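Local atomic coordinates of Lmo1340 protein (Listeria monocytogenes, PDB entry 4NLM), a protein that is of unknown function but folds as a YqgU-like six-bladed beta propeller and is probably a lipid-attached surface protein. Residues T137-N142 / E147-V152; M116-L121 / E163-T168; L60-K65 / S92-S97. One frame throughout, in Å; residues are numbered along the deposited sequence. Where two conformers were deposited one is given.

Contact 1: T137-N142 / E147-V152; sequences TTFYWN and EKIMFV
A beta hairpin at the inner side of one propeller blade pairs Thr138 with Val152 and Tyr140 with Met150 as antiparallel hydrogen-bonded pairs, Phe139 with Phe151 and Trp141 with Ile149 as non-hydrogen-bonded ones. Five backbone bonds hold the ladder; the last, from Asn142 N to Lys148 O (3.0 Å), sits next to the turn. On one face Ile149 lies over the Trp141 indole: its CG1 is 3.7 Å from the five-membered ring centroid, 5° off the normal, and its CD1 reaches to 3.7 Å from CE2 of Trp141. Trp141 NE1 bonds to Pro146 O in the turn, which helps fix the ring's rotation. Phe139 and Phe151 point the same way, their rings oblique at 45°, and CD2 of Phe139 meets CB of Phe151 at 3.7 Å. This face packs on Leu104 and Tyr106 of the preceding blade. On the opposite face, which carries Tyr140, Met150 and Val152, selenomethionine Met150, whose chain turns back at its last torsion (chi3 71°), brings CE to 4.0 Å from Tyr140 CB, while Tyr140 CE2 lies 4.1 Å from Val152 CG2. Ile182 and Trp184 of the following blade cover Met150. Both faces thus serve neighbouring blades, as in beta-propeller folds.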
loop_
_atom_site.group_PDB
_atom_site.type_symbol
_atom_site.label_atom_id
_atom_site.label_comp_id
_atom_site.label_asym_id
_atom_site.label_seq_id
_atom_site.Cartn_x
_atom_site.Cartn_y
_atom_site.Cartn_z
ATOM N N THR A 137 -9.850 3.777 -10.302
ATOM C CA THR A 137 -8.497 3.465 -10.770
ATOM C C THR A 137 -7.629 2.991 -9.611
ATOM O O THR A 137 -7.671 3.547 -8.508
ATOM C CB THR A 137 -7.866 4.729 -11.370
ATOM O OG1 THR A 137 -8.721 5.278 -12.383
ATOM C CG2 THR A 137 -6.515 4.423 -11.970
ATOM N N THR A 138 -6.789 2.007 -9.901
ATOM C CA THR A 138 -5.826 1.506 -8.926
ATOM C C THR A 138 -4.437 1.747 -9.512
ATOM O O THR A 138 -4.182 1.379 -10.664
ATOM C CB THR A 138 -6.034 0.002 -8.616
ATOM O OG1 THR A 138 -7.382 -0.209 -8.225
ATOM C CG2 THR A 138 -5.097 -0.480 -7.521
ATOM N N PHE A 139 -3.515 2.310 -8.723
ATOM C CA PHE A 139 -2.229 2.733 -9.207
ATOM C C PHE A 139 -1.071 1.925 -8.659
ATOM O O PHE A 139 -1.057 1.644 -7.465
ATOM C CB PHE A 139 -1.978 4.203 -8.853
ATOM C CG PHE A 139 -2.928 5.177 -9.473
ATOM C CD1 PHE A 139 -4.116 5.493 -8.834
ATOM C CD2 PHE A 139 -2.641 5.799 -10.675
ATOM C CE1 PHE A 139 -5.003 6.395 -9.385
ATOM C CE2 PHE A 139 -3.541 6.702 -11.217
ATOM C CZ PHE A 139 -4.727 7.012 -10.571
ATOM N N TYR A 140 -0.054 1.640 -9.491
ATOM C CA TYR A 140 1.130 0.864 -9.130
ATOM C C TYR A 140 2.346 1.642 -9.586
ATOM O O TYR A 140 2.622 1.726 -10.790
ATOM C CB TYR A 140 1.079 -0.501 -9.798
ATOM C CG TYR A 140 -0.112 -1.306 -9.356
ATOM C CD1 TYR A 140 -0.062 -2.082 -8.224
ATOM C CD2 TYR A 140 -1.306 -1.237 -10.028
ATOM C CE1 TYR A 140 -1.139 -2.813 -7.791
ATOM C CE2 TYR A 140 -2.408 -1.946 -9.590
ATOM C CZ TYR A 140 -2.300 -2.747 -8.479
ATOM O OH TYR A 140 -3.366 -3.465 -8.013
ATOM N N TRP A 141 3.079 2.195 -8.639
ATOM C CA TRP A 141 4.238 3.030 -8.966
ATOM C C TRP A 141 5.480 2.142 -9.057
ATOM O O TRP A 141 5.780 1.442 -8.114
ATOM C CB TRP A 141 4.432 4.077 -7.877
ATOM C CG TRP A 141 5.089 5.352 -8.326
ATOM C CD1 TRP A 141 6.108 5.509 -9.207
ATOM C CD2 TRP A 141 4.700 6.668 -7.902
ATOM N NE1 TRP A 141 6.387 6.821 -9.337
ATOM C CE2 TRP A 141 5.537 7.567 -8.568
ATOM C CE3 TRP A 141 3.720 7.166 -7.009
ATOM C CZ2 TRP A 141 5.433 8.928 -8.415
ATOM C CZ3 TRP A 141 3.650 8.503 -6.833
ATOM C CH2 TRP A 141 4.460 9.376 -7.557
ATOM N N ASN A 142 6.226 2.192 -10.155
ATOM C CA ASN A 142 7.399 1.354 -10.376
ATOM C C ASN A 142 8.547 1.774 -9.475
ATOM O O ASN A 142 9.011 2.883 -9.550
ATOM C CB ASN A 142 7.741 1.442 -11.869
ATOM C CG ASN A 142 8.801 0.456 -12.316
ATOM O OD1 ASN A 142 9.800 0.221 -11.643
ATOM N ND2 ASN A 142 8.597 -0.101 -13.482
ATOM N N GLU A 147 9.703 6.831 -12.913
ATOM C CA GLU A 147 9.090 7.632 -13.934
ATOM C C GLU A 147 7.801 6.939 -14.451
ATOM O O GLU A 147 7.005 7.528 -15.201
ATOM C CB GLU A 147 10.071 7.826 -15.080
ATOM C CG GLU A 147 11.272 8.734 -14.745
ATOM C CD GLU A 147 12.416 8.114 -13.929
ATOM O OE1 GLU A 147 12.548 6.872 -13.849
ATOM O OE2 GLU A 147 13.250 8.880 -13.383
ATOM N N LYS A 148 7.632 5.663 -14.113
ATOM C CA LYS A 148 6.526 4.869 -14.634
ATOM C C LYS A 148 5.473 4.541 -13.575
ATOM O O LYS A 148 5.810 4.022 -12.497
ATOM C CB LYS A 148 7.025 3.526 -15.134
ATOM C CG LYS A 148 8.057 3.623 -16.221
ATOM C CD LYS A 148 8.437 2.245 -16.713
ATOM C CE LYS A 148 9.692 2.366 -17.571
ATOM N NZ LYS A 148 10.007 1.068 -18.212
ATOM N N ILE A 149 4.210 4.822 -13.901
ATOM C CA ILE A 149 3.085 4.479 -13.056
ATOM C C ILE A 149 2.120 3.690 -13.906
ATOM O O ILE A 149 1.602 4.173 -14.937
ATOM C CB ILE A 149 2.411 5.714 -12.451
ATOM C CG1 ILE A 149 3.407 6.523 -11.619
ATOM C CG2 ILE A 149 1.246 5.311 -11.548
ATOM C CD1 ILE A 149 2.834 7.819 -11.088
HETATM N N MSE A 150 1.853 2.467 -13.485
HETATM C CA MSE A 150 0.890 1.629 -14.161
HETATM C C MSE A 150 -0.431 1.762 -13.419
HETATM O O MSE A 150 -0.462 1.933 -12.200
HETATM C CB MSE A 150 1.417 0.194 -14.118
HETATM C CG MSE A 150 0.468 -0.919 -14.528
HETATM SE SE MSE A 150 1.540 -2.560 -14.692
HETATM C CE MSE A 150 1.967 -2.955 -12.802
ATOM N N PHE A 151 -1.551 1.672 -14.116
ATOM C CA PHE A 151 -2.838 1.767 -13.477
ATOM C C PHE A 151 -3.890 0.964 -14.183
ATOM O O PHE A 151 -3.881 0.791 -15.417
ATOM C CB PHE A 151 -3.249 3.227 -13.273
ATOM C CG PHE A 151 -3.230 4.056 -14.502
ATOM C CD1 PHE A 151 -4.376 4.172 -15.252
ATOM C CD2 PHE A 151 -2.116 4.776 -14.867
ATOM C CE1 PHE A 151 -4.416 4.924 -16.405
ATOM C CE2 PHE A 151 -2.145 5.551 -16.019
ATOM C CZ PHE A 151 -3.290 5.619 -16.781
ATOM N N VAL A 152 -4.784 0.459 -13.341
ATOM C CA VAL A 152 -5.929 -0.307 -13.754
ATOM C C VAL A 152 -7.152 0.596 -13.655
ATOM O O VAL A 152 -7.444 1.120 -12.568
ATOM C CB VAL A 152 -6.100 -1.547 -12.859
ATOM C CG1 VAL A 152 -7.284 -2.376 -13.339
ATOM C CG2 VAL A 152 -4.819 -2.372 -12.850
#

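Contact 2: M116-L121 / E163-T168; sequences MRIIAL and ENWDYT
Asp166 OD1 collects three donors at the end of strand 159-166: Thr168 OG1 at 2.7 Å, Thr168 N in a weak, bent bond, and Leu169 N. The hydroxyl comes in on the syn side of OD1, toward the other carboxylate oxygen, and the backbone bond from Thr168 N closes an Asx turn, so one oxygen holds the chain as it leaves the strand. Between the restrained ends of this turn lies Tyr167, whose CB sits over the centre of the Trp165 ring face, 3.4 Å above the plane. With chi1 at 63°, Tyr167 CG is tucked between the backbone N and the carbonyl carbon, and the phenol ring is turned to meet strand 114-120.

Ile118 of that strand fits against both aromatics. Its CG1 lies over the centre of the Tyr167 ring, 3.8 Å from the centroid and 12° off the normal, a CH-pi contact, and its CD1 comes within 4.0 Å of Trp165 CZ3. Two residues earlier, selenomethionine Met116 runs alongside the indole, head to tail with it: its CB is 4.0 Å from Trp165 CZ3, and its SE stands 4.8 Å from the six-membered ring centroid, an oblique Met-aromatic contact. Phe151 and Ile149, on the strand beside 159-166, carry the same apolar layer inward against Met116 and Ile118, while Arg130 also touches Trp165. All four residues that meet here are buried. Third strands of two consecutive blades are joined mainly through side chains, with Met116 O also against Trp165 CH2, in the face-to-face sheet packing of a beta propeller.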
loop_
_atom_site.group_PDB
_atom_site.type_symbol
_atom_site.label_atom_id
_atom_site.label_comp_id
_atom_site.label_asym_id
_atom_site.label_seq_id
_atom_site.Cartn_x
_atom_site.Cartn_y
_atom_site.Cartn_z
HETATM N N MSE A 116 -4.627 13.251 -13.321
HETATM C CA MSE A 116 -3.554 12.617 -12.558
HETATM C C MSE A 116 -2.403 13.580 -12.633
HETATM O O MSE A 116 -1.974 13.943 -13.727
HETATM C CB MSE A 116 -3.071 11.308 -13.109
HETATM C CG MSE A 116 -4.020 10.182 -13.292
HETATM SE SE MSE A 116 -3.130 8.801 -14.423
HETATM C CE MSE A 116 -4.845 7.867 -14.283
ATOM N N ARG A 117 -1.933 14.028 -11.473
ATOM C CA ARG A 117 -0.801 14.930 -11.367
ATOM C C ARG A 117 0.330 14.344 -10.553
ATOM O O ARG A 117 0.071 13.668 -9.544
ATOM C CB ARG A 117 -1.180 16.222 -10.659
ATOM C CG ARG A 117 -2.177 17.085 -11.389
ATOM C CD ARG A 117 -2.453 18.345 -10.594
ATOM N NE ARG A 117 -3.372 19.233 -11.289
ATOM C CZ ARG A 117 -4.695 19.196 -11.160
ATOM N NH1 ARG A 117 -5.455 20.051 -11.832
ATOM N NH2 ARG A 117 -5.257 18.307 -10.349
ATOM N N ILE A 118 1.567 14.622 -10.970
ATOM C CA ILE A 118 2.727 14.291 -10.179
ATOM C C ILE A 118 3.215 15.620 -9.595
ATOM O O ILE A 118 3.459 16.577 -10.342
ATOM C CB ILE A 118 3.845 13.659 -11.015
ATOM C CG1 ILE A 118 3.324 12.446 -11.781
ATOM C CG2 ILE A 118 5.051 13.317 -10.137
ATOM C CD1 ILE A 118 2.721 11.355 -10.939
ATOM N N ILE A 119 3.341 15.673 -8.271
ATOM C CA ILE A 119 3.703 16.879 -7.568
ATOM C C ILE A 119 4.985 16.674 -6.804
ATOM O O ILE A 119 5.121 15.686 -6.077
ATOM C CB ILE A 119 2.597 17.237 -6.580
ATOM C CG1 ILE A 119 1.298 17.527 -7.357
ATOM C CG2 ILE A 119 2.964 18.429 -5.705
ATOM C CD1 ILE A 119 0.028 17.459 -6.562
ATOM N N ALA A 120 5.928 17.604 -6.953
ATOM C CA ALA A 120 7.194 17.497 -6.225
ATOM C C ALA A 120 7.019 17.844 -4.764
ATOM O O ALA A 120 6.453 18.873 -4.430
ATOM C CB ALA A 120 8.268 18.385 -6.851
ATOM N N LEU A 121 7.537 16.987 -3.896
ATOM C CA LEU A 121 7.426 17.241 -2.472
ATOM C C LEU A 121 8.215 18.444 -1.995
ATOM O O LEU A 121 7.798 19.115 -1.044
ATOM C CB LEU A 121 7.866 16.005 -1.693
ATOM C CG LEU A 121 6.826 14.875 -1.712
ATOM C CD1 LEU A 121 7.463 13.548 -1.357
ATOM C CD2 LEU A 121 5.694 15.239 -0.764
ATOM N N GLU A 163 -2.861 0.292 -18.154
ATOM C CA GLU A 163 -1.985 1.164 -18.926
ATOM C C GLU A 163 -0.790 1.554 -18.094
ATOM O O GLU A 163 -0.806 1.474 -16.886
ATOM C CB GLU A 163 -2.775 2.421 -19.319
ATOM C CG GLU A 163 -3.881 2.153 -20.326
ATOM C CD GLU A 163 -4.934 3.251 -20.377
ATOM O OE1 GLU A 163 -5.315 3.633 -21.498
ATOM O OE2 GLU A 163 -5.379 3.733 -19.318
ATOM N N ASN A 164 0.265 1.939 -18.773
ATOM C CA ASN A 164 1.484 2.445 -18.161
ATOM C C ASN A 164 1.746 3.850 -18.632
ATOM O O ASN A 164 1.825 4.107 -19.835
ATOM C CB ASN A 164 2.683 1.585 -18.529
ATOM C CG ASN A 164 3.970 2.059 -17.875
ATOM O OD1 ASN A 164 3.983 2.429 -16.704
ATOM N ND2 ASN A 164 5.040 2.032 -18.616
ATOM N N TRP A 165 1.872 4.767 -17.693
ATOM C CA TRP A 165 2.201 6.136 -17.960
ATOM C C TRP A 165 3.615 6.468 -17.571
ATOM O O TRP A 165 3.919 6.376 -16.385
ATOM C CB TRP A 165 1.243 7.028 -17.181
ATOM C CG TRP A 165 1.405 8.518 -17.393
ATOM C CD1 TRP A 165 1.708 9.160 -18.555
ATOM C CD2 TRP A 165 1.188 9.553 -16.408
ATOM N NE1 TRP A 165 1.683 10.535 -18.371
ATOM C CE2 TRP A 165 1.366 10.799 -17.064
ATOM C CE3 TRP A 165 0.856 9.547 -15.046
ATOM C CZ2 TRP A 165 1.257 12.010 -16.394
ATOM C CZ3 TRP A 165 0.724 10.768 -14.390
ATOM C CH2 TRP A 165 0.911 11.978 -15.064
ATOM N N ASP A 166 4.465 6.766 -18.562
ATOM C CA ASP A 166 5.795 7.283 -18.275
ATOM C C ASP A 166 5.598 8.779 -18.282
ATOM O O ASP A 166 5.483 9.401 -19.354
ATOM C CB ASP A 166 6.845 6.873 -19.299
ATOM C CG ASP A 166 8.205 7.353 -18.911
ATOM O OD1 ASP A 166 8.304 8.485 -18.355
ATOM O OD2 ASP A 166 9.176 6.606 -19.115
ATOM N N TYR A 167 5.489 9.353 -17.092
ATOM C CA TYR A 167 5.110 10.757 -17.004
ATOM C C TYR A 167 6.229 11.708 -17.380
ATOM O O TYR A 167 5.983 12.877 -17.631
ATOM C CB TYR A 167 4.532 11.091 -15.627
ATOM C CG TYR A 167 5.485 10.913 -14.474
ATOM C CD1 TYR A 167 6.421 11.881 -14.176
ATOM C CD2 TYR A 167 5.383 9.802 -13.626
ATOM C CE1 TYR A 167 7.286 11.722 -13.079
ATOM C CE2 TYR A 167 6.215 9.644 -12.538
ATOM C CZ TYR A 167 7.177 10.595 -12.267
ATOM O OH TYR A 167 8.007 10.417 -11.182
ATOM N N THR A 168 7.455 11.207 -17.422
ATOM C CA THR A 168 8.604 12.010 -17.823
ATOM C C THR A 168 8.692 12.115 -19.342
ATOM O O THR A 168 9.258 13.078 -19.858
ATOM C CB THR A 168 9.916 11.492 -17.202
ATOM O OG1 THR A 168 10.302 10.240 -17.780
ATOM C CG2 THR A 168 9.855 11.387 -15.700
#

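Contact 3: L60-K65 / S92-S97; sequences LLQTKK and SEVQIS
Strands 60-65 and 92-96 run nearly antiparallel, their directions 162° apart, but their axes come no closer than 10.0 Å, so they belong to two different sheets that face each other through side chains. These are consecutive blades of the propeller: 58-65 is the second strand of one, and 90-96 is the first, channel-side strand of the next.

Leu60 carries most of the contact. Its CG stands opposite the backbone N (chi1 180°), which extends the side chain straight out at the other sheet, and CD2 is the branch that touches. That methyl lies 3.8 Å from Ile96 CG1 and 4.2 Å from CG1 of Val94, the preceding residue on that face. Ile96 runs past Leu60 in the opposite sense, placing its CD1 4.0 Å from Leu60 CB, so the two chains overlap lengthwise. Ile103, on the strand beside 90-96, touches both Leu60 and Val94 and widens this apolar patch. Gln62, the next residue on this face of the strand, crosses Val94 obliquely with its chain extended; OE1 approaches CG2 of Val94 at 4.0 Å, a van der Waals contact.

Near the start of this strand, Ser92 and Glu93 both face Tyr106, a classic beta bulge. The other face of this strand is polar and looks at the following blade, where Gln95 NE2 donates to Phe139 O. The same nitrogen also grips its strand-mate: Gln95 NE2 to Glu93 OE2 is 3.0 Å, with an N-H...O angle of 157°, the acceptor nearly in the amide plane and using the anti lone pair of OE2.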
loop_
_atom_site.group_PDB
_atom_site.type_symbol
_atom_site.label_atom_id
_atom_site.label_comp_id
_atom_site.label_asym_id
_atom_site.label_seq_id
_atom_site.Cartn_x
_atom_site.Cartn_y
_atom_site.Cartn_z
ATOM N N LEU A 60 3.126 12.614 5.502
ATOM C CA LEU A 60 2.230 13.391 4.655
ATOM C C LEU A 60 0.825 13.445 5.288
ATOM O O LEU A 60 0.211 12.427 5.424
ATOM C CB LEU A 60 2.177 12.784 3.247
ATOM C CG LEU A 60 1.268 13.485 2.247
ATOM C CD1 LEU A 60 1.673 14.917 2.061
ATOM C CD2 LEU A 60 1.236 12.737 0.931
ATOM N N LEU A 61 0.453 14.651 5.663
ATOM C CA LEU A 61 -0.821 14.938 6.334
ATOM C C LEU A 61 -1.802 15.565 5.379
ATOM O O LEU A 61 -1.504 16.550 4.727
ATOM C CB LEU A 61 -0.540 15.904 7.486
ATOM C CG LEU A 61 -1.738 16.411 8.245
ATOM C CD1 LEU A 61 -2.546 15.307 8.928
ATOM C CD2 LEU A 61 -1.348 17.485 9.253
ATOM N N GLN A 62 -3.007 15.003 5.347
ATOM C CA GLN A 62 -4.120 15.491 4.520
ATOM C C GLN A 62 -5.261 15.957 5.421
ATOM O O GLN A 62 -5.769 15.205 6.250
ATOM C CB GLN A 62 -4.590 14.377 3.609
ATOM C CG GLN A 62 -5.687 14.802 2.626
ATOM C CD GLN A 62 -6.212 13.641 1.842
ATOM O OE1 GLN A 62 -5.491 12.671 1.598
ATOM N NE2 GLN A 62 -7.451 13.750 1.381
ATOM N N THR A 63 -5.630 17.219 5.233
ATOM C CA THR A 63 -6.740 17.836 5.970
ATOM C C THR A 63 -7.600 18.580 4.945
ATOM O O THR A 63 -7.198 18.780 3.793
ATOM C CB THR A 63 -6.235 18.833 7.010
ATOM O OG1 THR A 63 -5.456 19.866 6.398
ATOM C CG2 THR A 63 -5.412 18.158 8.105
ATOM N N LYS A 64 -8.795 18.979 5.369
ATOM C CA LYS A 64 -9.718 19.691 4.478
ATOM C C LYS A 64 -10.537 20.690 5.259
ATOM O O LYS A 64 -11.087 20.379 6.334
ATOM C CB LYS A 64 -10.669 18.715 3.765
ATOM C CG LYS A 64 -11.578 19.388 2.742
ATOM C CD LYS A 64 -12.442 18.395 1.995
ATOM C CE LYS A 64 -13.393 19.114 1.051
ATOM N NZ LYS A 64 -14.374 18.177 0.439
ATOM N N LYS A 65 -10.627 21.898 4.717
ATOM C CA LYS A 65 -11.383 22.965 5.337
ATOM C C LYS A 65 -11.901 23.919 4.281
ATOM O O LYS A 65 -11.177 24.298 3.357
ATOM C CB LYS A 65 -10.510 23.724 6.327
ATOM C CG LYS A 65 -11.225 24.891 6.986
ATOM C CD LYS A 65 -10.310 25.608 7.955
ATOM C CE LYS A 65 -10.935 26.868 8.521
ATOM N NZ LYS A 65 -9.976 27.598 9.398
ATOM N N SER A 92 -9.423 11.448 -5.153
ATOM C CA SER A 92 -9.700 10.053 -5.405
ATOM C C SER A 92 -8.573 9.156 -4.884
ATOM O O SER A 92 -8.844 8.127 -4.275
ATOM C CB SER A 92 -9.866 9.850 -6.900
ATOM O OG SER A 92 -10.832 10.765 -7.408
ATOM N N GLU A 93 -7.318 9.518 -5.169
ATOM C CA GLU A 93 -6.173 8.753 -4.676
ATOM C C GLU A 93 -4.976 9.669 -4.471
ATOM O O GLU A 93 -4.774 10.601 -5.247
ATOM C CB GLU A 93 -5.770 7.652 -5.679
ATOM C CG GLU A 93 -4.478 6.865 -5.372
ATOM C CD GLU A 93 -4.624 5.864 -4.227
ATOM O OE1 GLU A 93 -5.672 5.857 -3.543
ATOM O OE2 GLU A 93 -3.671 5.080 -3.995
ATOM N N VAL A 94 -4.193 9.372 -3.434
ATOM C CA VAL A 94 -2.917 10.050 -3.173
ATOM C C VAL A 94 -1.906 8.987 -2.857
ATOM O O VAL A 94 -2.157 8.160 -1.987
ATOM C CB VAL A 94 -2.985 11.018 -1.984
ATOM C CG1 VAL A 94 -1.702 11.796 -1.845
ATOM C CG2 VAL A 94 -4.189 11.956 -2.073
ATOM N N GLN A 95 -0.783 9.011 -3.532
ATOM C CA GLN A 95 0.314 8.085 -3.227
ATOM C C GLN A 95 1.620 8.836 -3.178
ATOM O O GLN A 95 1.813 9.846 -3.865
ATOM C CB GLN A 95 0.444 7.005 -4.282
ATOM C CG GLN A 95 -0.635 5.961 -4.259
ATOM C CD GLN A 95 -0.266 4.753 -5.111
ATOM O OE1 GLN A 95 0.917 4.529 -5.451
ATOM N NE2 GLN A 95 -1.248 3.966 -5.431
ATOM N N ILE A 96 2.497 8.339 -2.325
ATOM C CA ILE A 96 3.876 8.838 -2.197
ATOM C C ILE A 96 4.781 7.972 -3.068
ATOM O O ILE A 96 4.641 6.758 -3.092
ATOM C CB ILE A 96 4.318 8.781 -0.727
ATOM C CG1 ILE A 96 3.399 9.662 0.117
ATOM C CG2 ILE A 96 5.769 9.161 -0.549
ATOM C CD1 ILE A 96 3.384 9.292 1.590
ATOM N N SER A 97 5.671 8.609 -3.833
ATOM C CA SER A 97 6.545 7.869 -4.734
ATOM C C SER A 97 7.500 6.950 -3.970
ATOM O O SER A 97 7.823 7.207 -2.805
ATOM C CB SER A 97 7.346 8.834 -5.599
ATOM O OG SER A 97 8.309 9.531 -4.845
#

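Along the chain the order is contact 3, then contact 2, with contact 1 nested inside the loop that contact 2 closes. Three successive four-stranded blades are involved: 47-87, 90-132 and 137-174. Contact 3 joins the first to the second, contact 2 the second to the third, and contact 1 lies within the third. The centres of contacts 1 and 2 are about 9 Å apart, and their strands 148-155 and 159-166 are neighbours in one sheet. Contact 3 lies about 17 Å from contact 1 and 15 Å from contact 2, centre to centre. Together they follow the ring from blade to blade, hydrogen-bonded within sheets and largely apolar between them.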